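Local atomic coordinates of putative iron-regulated protein A (Parabacteroides distasonis ATCC 8503, PDB entry 4ECG), a protein that binds calcium ions and is a putative iron-regulated member of the imelysin (peptidase M75) family, possibly a metalloendopeptidase. Residues T201-A209 against G217-V225; T47-Y58 against A80-S91. All blocks are in the same frame, centred on the assembly; numbering follows the deposited sequence.

Interaction 1: residues T201-A209 against G217-V225; sequences TSDVPSSYA and GSAYSIGNV. With CA (calcium ion), chain C.
D203 opens the contact: its backbone O lies 3.6 Å from CE1 of Y220, at the edge of that ring and in its plane. V204 follows with its CG1, 3.4 Å from Y220 OH. P205 CD lies 3.3 Å from the same hydroxyl. S206 supplies the polar grip. Y220 OH donates to S206 O at 2.6 Å. The donor is tilted 25° from the carbonyl plane. This bond ties down the end of the tyrosine, while S206 OG sits against A219 CB. S207 OG hydrogen-bonds to W195 O and E210 N, and caps helix 208-214. Y208 then backs the Y220 ring. Its CG is anti to the backbone N (chi1 -164°), which carries CD1 over the centre of one Y220 face, 3.6 Å above the plane. The two ring planes meet obliquely at 58°. Farther out, Y208 OH touches I222 CD1 at 3.6 Å. Y220 belongs to a type I' beta turn, A219 to I222. The next residue, S221, binds calcium through its backbone O (2.4 Å). Five waters and Q227 OE1 complete a water-rich calcium site at the periphery, between the turn and the start of helix 225-233.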
# COMPACT_ATOMS: atom_id res chain seq x y z
N THR A 201 8.78 -19.52 -11.00
CA THR A 201 8.32 -20.42 -9.96
C THR A 201 6.95 -20.96 -10.35
O THR A 201 6.35 -20.54 -11.33
CB THR A 201 8.25 -19.74 -8.55
OG1 THR A 201 7.29 -18.68 -8.56
CG2 THR A 201 9.65 -19.20 -8.12
N SER A 202 6.47 -21.91 -9.58
CA SER A 202 5.14 -22.44 -9.77
C SER A 202 4.04 -21.36 -9.72
O SER A 202 3.14 -21.36 -10.53
CB SER A 202 4.89 -23.48 -8.70
OG SER A 202 3.75 -24.22 -9.02
N ASP A 203 4.14 -20.45 -8.74
CA ASP A 203 3.16 -19.36 -8.54
C ASP A 203 3.27 -18.15 -9.55
O ASP A 203 2.30 -17.47 -9.85
CB ASP A 203 3.33 -18.75 -7.14
CG ASP A 203 3.11 -19.73 -6.00
OD1 ASP A 203 2.41 -20.76 -6.14
OD2 ASP A 203 3.62 -19.38 -4.92
N VAL A 204 4.48 -17.86 -10.00
CA VAL A 204 4.75 -16.74 -10.90
C VAL A 204 5.72 -17.20 -11.98
O VAL A 204 6.92 -16.89 -11.93
CB VAL A 204 5.37 -15.54 -10.15
CG1 VAL A 204 5.63 -14.42 -11.14
CG2 VAL A 204 4.47 -15.11 -8.99
N PRO A 205 5.21 -17.96 -12.96
CA PRO A 205 6.10 -18.51 -13.96
C PRO A 205 6.60 -17.50 -14.96
O PRO A 205 7.75 -17.53 -15.30
CB PRO A 205 5.25 -19.58 -14.66
CG PRO A 205 3.82 -19.23 -14.35
CD PRO A 205 3.86 -18.55 -13.01
N SER A 206 5.72 -16.65 -15.45
CA SER A 206 6.02 -15.75 -16.57
C SER A 206 5.67 -14.28 -16.22
O SER A 206 5.17 -13.97 -15.15
CB SER A 206 5.28 -16.22 -17.83
OG SER A 206 3.87 -16.18 -17.63
N SER A 207 5.97 -13.37 -17.11
CA SER A 207 5.76 -11.96 -16.83
C SER A 207 4.29 -11.63 -16.56
O SER A 207 3.43 -12.00 -17.33
CB SER A 207 6.26 -11.13 -18.01
OG SER A 207 5.87 -9.78 -17.89
N TYR A 208 4.00 -10.94 -15.46
CA TYR A 208 2.62 -10.62 -15.14
C TYR A 208 2.21 -9.48 -16.01
O TYR A 208 1.07 -9.42 -16.40
CB TYR A 208 2.39 -10.29 -13.65
CG TYR A 208 0.92 -10.33 -13.26
CD1 TYR A 208 0.30 -11.53 -12.96
CD2 TYR A 208 0.14 -9.16 -13.25
CE1 TYR A 208 -1.05 -11.56 -12.64
CE2 TYR A 208 -1.22 -9.18 -12.92
CZ TYR A 208 -1.82 -10.39 -12.61
OH TYR A 208 -3.19 -10.42 -12.30
N ALA A 209 3.16 -8.57 -16.30
CA ALA A 209 2.86 -7.41 -17.14
C ALA A 209 2.39 -7.89 -18.51
O ALA A 209 1.45 -7.33 -19.08
CB ALA A 209 4.07 -6.47 -17.29
N GLY A 217 -5.92 -15.27 -21.75
CA GLY A 217 -6.07 -16.49 -20.99
C GLY A 217 -4.84 -17.39 -20.99
O GLY A 217 -4.89 -18.49 -20.52
N SER A 218 -3.71 -16.93 -21.51
CA SER A 218 -2.53 -17.79 -21.57
C SER A 218 -1.87 -17.94 -20.20
O SER A 218 -1.23 -18.97 -19.96
CB SER A 218 -1.50 -17.26 -22.60
OG SER A 218 -1.08 -15.93 -22.30
N ALA A 219 -2.00 -16.93 -19.33
CA ALA A 219 -1.43 -17.00 -17.96
C ALA A 219 -2.27 -16.21 -16.92
O ALA A 219 -2.89 -15.16 -17.23
CB ALA A 219 0.03 -16.52 -17.95
N TYR A 220 -2.28 -16.75 -15.69
CA TYR A 220 -2.89 -16.09 -14.53
C TYR A 220 -4.43 -15.85 -14.64
O TYR A 220 -4.99 -15.05 -13.90
CB TYR A 220 -2.15 -14.78 -14.23
CG TYR A 220 -0.63 -14.92 -14.09
CD1 TYR A 220 -0.06 -15.46 -12.95
CD2 TYR A 220 0.22 -14.52 -15.10
CE1 TYR A 220 1.31 -15.61 -12.82
CE2 TYR A 220 1.60 -14.64 -14.97
CZ TYR A 220 2.14 -15.20 -13.82
OH TYR A 220 3.52 -15.32 -13.65
N SER A 221 -5.12 -16.55 -15.55
CA SER A 221 -6.58 -16.46 -15.63
C SER A 221 -7.08 -15.06 -15.99
O SER A 221 -8.18 -14.67 -15.59
CB SER A 221 -7.25 -16.93 -14.30
OG SER A 221 -6.98 -18.28 -14.06
N ILE A 222 -6.28 -14.30 -16.73
CA ILE A 222 -6.74 -13.04 -17.28
C ILE A 222 -7.20 -13.38 -18.68
O ILE A 222 -6.38 -13.53 -19.56
CB ILE A 222 -5.66 -11.95 -17.32
CG1 ILE A 222 -4.98 -11.87 -15.94
CG2 ILE A 222 -6.32 -10.65 -17.80
CD1 ILE A 222 -3.83 -10.89 -15.85
N GLY A 223 -8.52 -13.53 -18.85
CA GLY A 223 -9.09 -14.28 -19.99
C GLY A 223 -9.48 -13.42 -21.18
O GLY A 223 -9.59 -13.90 -22.31
N ASN A 224 -9.70 -12.14 -20.91
CA ASN A 224 -10.05 -11.18 -21.94
C ASN A 224 -9.95 -9.80 -21.35
O ASN A 224 -9.69 -9.64 -20.15
CB ASN A 224 -11.43 -11.45 -22.52
CG ASN A 224 -12.54 -11.26 -21.52
OD1 ASN A 224 -12.66 -10.21 -20.92
ND2 ASN A 224 -13.37 -12.24 -21.37
N VAL A 225 -10.13 -8.78 -22.18
CA VAL A 225 -9.79 -7.41 -21.78
C VAL A 225 -10.73 -6.91 -20.69
O VAL A 225 -10.32 -6.08 -19.86
CB VAL A 225 -9.77 -6.42 -22.96
CG1 VAL A 225 -11.18 -6.16 -23.51
CG2 VAL A 225 -9.09 -5.12 -22.52
CA CA C . -10.38 -14.37 -14.83
O HOH W 1 -10.15 -16.71 -15.97
O HOH W 2 -12.44 -15.43 -14.60
O HOH W 3 -9.96 -15.36 -12.64
O HOH W 4 -11.92 -12.77 -14.06
O HOH W 5 -8.97 -12.29 -13.97

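Interaction 2: residues T47-Y58 against A80-S91; sequences TYKDMLTKMTAY and AWRAVRVPWEQS
T47-Y58 and A80-S91 run antiparallel, with helix axes 8.4 Å apart at closest approach and a signed crossing angle of -164°. CA atoms come nearest at K54 and V84 and at Y58 and A80. The second helix is kinked at P87, whose N makes no bond to the preceding turn. V84 is a knob in a hole formed by M51, K54, M55 and Y58. With CG2 anti to the backbone N, V84 puts that methyl against the M55 backbone, 3.4 Å from M55 N. P87 CG packs on M51 CA, and T47 CG2 touches P87 O. Selenomethionine M51 is extended beyond CG and lies alongside W88, pointing the same way. Its CE meets W88 CB at 3.6 Å, and SE makes an oblique Met-aromatic contact with the indole. At the other end, W81 turns an edge toward the face of Y58 in an offset edge-to-face pair, planes at 64°. Y58 CB also rests on A80 CB. Polar links go through water. One water donates to both K54 O and A80 O, and another bridges K54 NZ to A83 O. K54 NZ also forms a salt bridge with D50 OD1 (3.1 Å). D50 OD2 also forms a salt bridge with R303, and W88 NE1 hydrogen-bonds to OD2 of the calcium ligand D109. This antiparallel pair, part of helices 29-68 and 71-89, is flanked by helix 171-196 beside M51 and M55, helix 147-155 beside Y58 and V84, and helix 284-300 beside V86 and Q90.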
# COMPACT_ATOMS: atom_id res chain seq x y z
N THR A 47 5.98 2.27 -10.80
CA THR A 47 5.86 2.36 -9.34
C THR A 47 6.80 1.34 -8.71
O THR A 47 7.51 1.63 -7.76
CB THR A 47 4.41 2.15 -8.88
OG1 THR A 47 3.52 3.18 -9.38
CG2 THR A 47 4.33 2.10 -7.38
N TYR A 48 6.83 0.15 -9.26
CA TYR A 48 7.60 -0.93 -8.69
C TYR A 48 9.08 -0.70 -8.97
O TYR A 48 9.91 -1.00 -8.16
CB TYR A 48 7.13 -2.25 -9.31
CG TYR A 48 5.80 -2.79 -8.81
CD1 TYR A 48 5.41 -2.64 -7.50
CD2 TYR A 48 4.97 -3.50 -9.63
CE1 TYR A 48 4.19 -3.16 -7.02
CE2 TYR A 48 3.74 -4.03 -9.16
CZ TYR A 48 3.37 -3.87 -7.85
OH TYR A 48 2.18 -4.37 -7.36
N LYS A 49 9.42 -0.16 -10.13
CA LYS A 49 10.81 0.17 -10.44
C LYS A 49 11.34 1.23 -9.48
O LYS A 49 12.48 1.18 -9.05
CB LYS A 49 10.92 0.63 -11.92
CG LYS A 49 12.19 1.35 -12.37
CD LYS A 49 13.36 0.42 -12.65
CE LYS A 49 14.52 1.12 -13.40
NZ LYS A 49 14.19 1.55 -14.81
N ASP A 50 10.51 2.20 -9.16
CA ASP A 50 10.89 3.29 -8.25
C ASP A 50 11.06 2.65 -6.88
O ASP A 50 11.98 2.99 -6.15
CB ASP A 50 9.79 4.37 -8.23
CG ASP A 50 10.07 5.55 -7.25
OD1 ASP A 50 11.21 6.06 -7.18
OD2 ASP A 50 9.08 6.00 -6.58
N MSE A 51 10.15 1.74 -6.53
CA MSE A 51 10.31 0.98 -5.29
C MSE A 51 11.67 0.21 -5.25
O MSE A 51 12.37 0.27 -4.24
CB MSE A 51 9.15 0.01 -5.08
CG MSE A 51 9.03 -0.47 -3.61
SE MSE A 51 7.61 -1.74 -3.44
CE MSE A 51 8.16 -2.33 -1.64
N LEU A 52 12.06 -0.49 -6.32
CA LEU A 52 13.29 -1.27 -6.27
C LEU A 52 14.46 -0.31 -6.06
O LEU A 52 15.32 -0.56 -5.22
CB LEU A 52 13.51 -2.18 -7.48
CG LEU A 52 14.80 -3.02 -7.54
CD1 LEU A 52 14.97 -3.90 -6.31
CD2 LEU A 52 14.89 -3.84 -8.83
N THR A 53 14.46 0.82 -6.79
CA THR A 53 15.55 1.79 -6.70
C THR A 53 15.60 2.29 -5.25
O THR A 53 16.66 2.27 -4.64
CB THR A 53 15.41 2.96 -7.72
OG1 THR A 53 15.44 2.45 -9.07
CG2 THR A 53 16.52 3.99 -7.53
N LYS A 54 14.46 2.67 -4.68
CA LYS A 54 14.45 3.24 -3.35
C LYS A 54 14.76 2.18 -2.28
O LYS A 54 15.34 2.52 -1.23
CB LYS A 54 13.11 3.94 -3.02
CG LYS A 54 12.58 4.97 -4.01
CD LYS A 54 13.03 6.37 -3.70
CE LYS A 54 12.59 7.40 -4.75
NZ LYS A 54 11.16 7.72 -4.57
N MSE A 55 14.37 0.92 -2.53
CA MSE A 55 14.68 -0.18 -1.60
C MSE A 55 16.17 -0.52 -1.58
O MSE A 55 16.72 -0.78 -0.54
CB MSE A 55 13.84 -1.43 -1.90
CG MSE A 55 13.93 -2.50 -0.83
SE MSE A 55 13.14 -1.93 0.90
CE MSE A 55 11.33 -2.37 0.48
N THR A 56 16.81 -0.52 -2.71
CA THR A 56 18.26 -0.62 -2.78
C THR A 56 18.93 0.54 -2.04
O THR A 56 19.86 0.30 -1.30
CB THR A 56 18.73 -0.75 -4.25
OG1 THR A 56 18.00 -1.84 -4.89
CG2 THR A 56 20.33 -0.95 -4.36
N ALA A 57 18.45 1.78 -2.15
CA ALA A 57 19.06 2.88 -1.34
C ALA A 57 18.82 2.64 0.15
O ALA A 57 19.72 2.84 1.01
CB ALA A 57 18.51 4.23 -1.73
N TYR A 58 17.62 2.17 0.47
CA TYR A 58 17.31 1.90 1.86
C TYR A 58 18.24 0.83 2.48
O TYR A 58 18.75 1.03 3.57
CB TYR A 58 15.87 1.54 2.05
CG TYR A 58 15.62 0.91 3.39
CD1 TYR A 58 15.42 1.67 4.53
CD2 TYR A 58 15.55 -0.47 3.52
CE1 TYR A 58 15.20 1.05 5.78
CE2 TYR A 58 15.30 -1.09 4.73
CZ TYR A 58 15.14 -0.34 5.85
OH TYR A 58 14.99 -1.05 6.98
N ALA A 80 15.38 7.08 4.32
CA ALA A 80 15.30 6.10 3.24
C ALA A 80 14.11 5.11 3.47
O ALA A 80 13.44 4.71 2.54
CB ALA A 80 16.65 5.38 3.07
N TRP A 81 13.80 4.78 4.71
CA TRP A 81 12.67 3.90 5.05
C TRP A 81 11.38 4.54 4.61
O TRP A 81 10.55 3.90 3.91
CB TRP A 81 12.65 3.62 6.56
CG TRP A 81 11.55 2.72 7.03
CD1 TRP A 81 11.58 1.34 7.16
CD2 TRP A 81 10.17 3.09 7.37
NE1 TRP A 81 10.37 0.86 7.56
CE2 TRP A 81 9.49 1.87 7.70
CE3 TRP A 81 9.48 4.28 7.43
CZ2 TRP A 81 8.16 1.86 8.08
CZ3 TRP A 81 8.14 4.27 7.82
CH2 TRP A 81 7.50 3.08 8.13
N ARG A 82 11.20 5.81 4.99
CA ARG A 82 10.02 6.60 4.54
C ARG A 82 9.89 6.73 3.02
O ARG A 82 8.79 6.69 2.47
CB ARG A 82 10.02 8.00 5.13
CG ARG A 82 9.89 8.07 6.65
CD ARG A 82 9.74 9.53 7.07
NE ARG A 82 9.98 9.76 8.51
CZ ARG A 82 9.10 9.55 9.50
NH1 ARG A 82 7.91 9.03 9.25
NH2 ARG A 82 9.40 9.85 10.75
N ALA A 83 11.01 6.96 2.36
CA ALA A 83 11.04 7.19 0.92
C ALA A 83 10.69 5.90 0.12
O ALA A 83 9.99 5.97 -0.85
CB ALA A 83 12.38 7.78 0.48
N VAL A 84 11.17 4.73 0.55
CA VAL A 84 10.78 3.48 -0.12
C VAL A 84 9.32 3.16 0.16
O VAL A 84 8.64 2.52 -0.65
CB VAL A 84 11.73 2.25 0.18
CG1 VAL A 84 11.60 1.69 1.58
CG2 VAL A 84 11.45 1.17 -0.82
N ARG A 85 8.83 3.63 1.29
CA ARG A 85 7.46 3.38 1.63
C ARG A 85 6.44 4.15 0.77
O ARG A 85 5.31 3.73 0.68
CB ARG A 85 7.23 3.67 3.11
CG ARG A 85 5.90 3.10 3.58
CD ARG A 85 5.84 2.86 5.05
NE ARG A 85 4.54 2.33 5.42
CZ ARG A 85 4.21 1.04 5.45
NH1 ARG A 85 5.07 0.09 5.16
NH2 ARG A 85 2.99 0.71 5.79
N VAL A 86 6.85 5.27 0.17
CA VAL A 86 5.94 6.06 -0.69
C VAL A 86 5.47 5.17 -1.83
O VAL A 86 4.28 4.92 -1.94
CB VAL A 86 6.51 7.42 -1.12
CG1 VAL A 86 5.58 8.14 -2.13
CG2 VAL A 86 6.77 8.32 0.12
N PRO A 87 6.39 4.61 -2.61
CA PRO A 87 5.90 3.86 -3.78
C PRO A 87 5.21 2.56 -3.42
O PRO A 87 4.31 2.13 -4.12
CB PRO A 87 7.15 3.62 -4.63
CG PRO A 87 8.28 3.83 -3.72
CD PRO A 87 7.81 4.86 -2.70
N TRP A 88 5.61 1.96 -2.32
CA TRP A 88 4.95 0.76 -1.89
C TRP A 88 3.51 1.08 -1.54
O TRP A 88 2.61 0.35 -1.92
CB TRP A 88 5.67 0.13 -0.69
CG TRP A 88 4.85 -0.92 0.01
CD1 TRP A 88 4.36 -0.85 1.28
CD2 TRP A 88 4.39 -2.21 -0.51
NE1 TRP A 88 3.66 -1.96 1.58
CE2 TRP A 88 3.64 -2.82 0.56
CE3 TRP A 88 4.53 -2.88 -1.70
CZ2 TRP A 88 3.03 -4.04 0.42
CZ3 TRP A 88 3.92 -4.13 -1.83
CH2 TRP A 88 3.18 -4.68 -0.80
N GLU A 89 3.26 2.16 -0.82
CA GLU A 89 1.89 2.44 -0.43
C GLU A 89 1.10 2.98 -1.63
O GLU A 89 -0.10 2.77 -1.72
CB GLU A 89 1.85 3.45 0.73
CG GLU A 89 2.32 2.95 2.06
CD GLU A 89 1.49 1.81 2.61
OE1 GLU A 89 0.33 1.99 3.01
OE2 GLU A 89 2.01 0.70 2.67
N GLN A 90 1.80 3.65 -2.56
CA GLN A 90 1.24 4.07 -3.83
C GLN A 90 0.95 2.90 -4.76
O GLN A 90 0.49 3.11 -5.89
CB GLN A 90 2.12 5.14 -4.51
CG GLN A 90 2.08 6.46 -3.73
CD GLN A 90 2.69 7.64 -4.44
OE1 GLN A 90 3.31 7.51 -5.47
NE2 GLN A 90 2.53 8.80 -3.86
N SER A 91 1.15 1.67 -4.28
CA SER A 91 0.93 0.49 -5.12
C SER A 91 -0.17 -0.39 -4.61
O SER A 91 -0.43 -1.45 -5.20
CB SER A 91 2.22 -0.31 -5.25
OG SER A 91 2.40 -1.16 -4.15
O HOH W 6 1.47 4.42 -8.27
O HOH W 7 1.29 -3.76 -4.96
O HOH W 8 14.77 4.87 0.21
O HOH W 9 9.83 8.38 -2.27

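In the fold
The two contacts lie in series along the chain, their centres about 25 Å apart and their nearest atoms about 7 Å apart, without touching. Interaction 2 is buried in the helical body and joins two long helices. Interaction 1 is only partly buried and lies toward the periphery, where loops flank the short helix 208-214. Helix 29-68 links them: it carries T47-Y58 and also meets A209 and V225. The chemistry differs with place. Interaction 1 relies on two tyrosines, one of them hydrogen-bonded to a carbonyl. Interaction 2 relies on apolar packing, with waters joining polar groups. Each lies near a calcium ion, through S221 in one and beside W88 in the other.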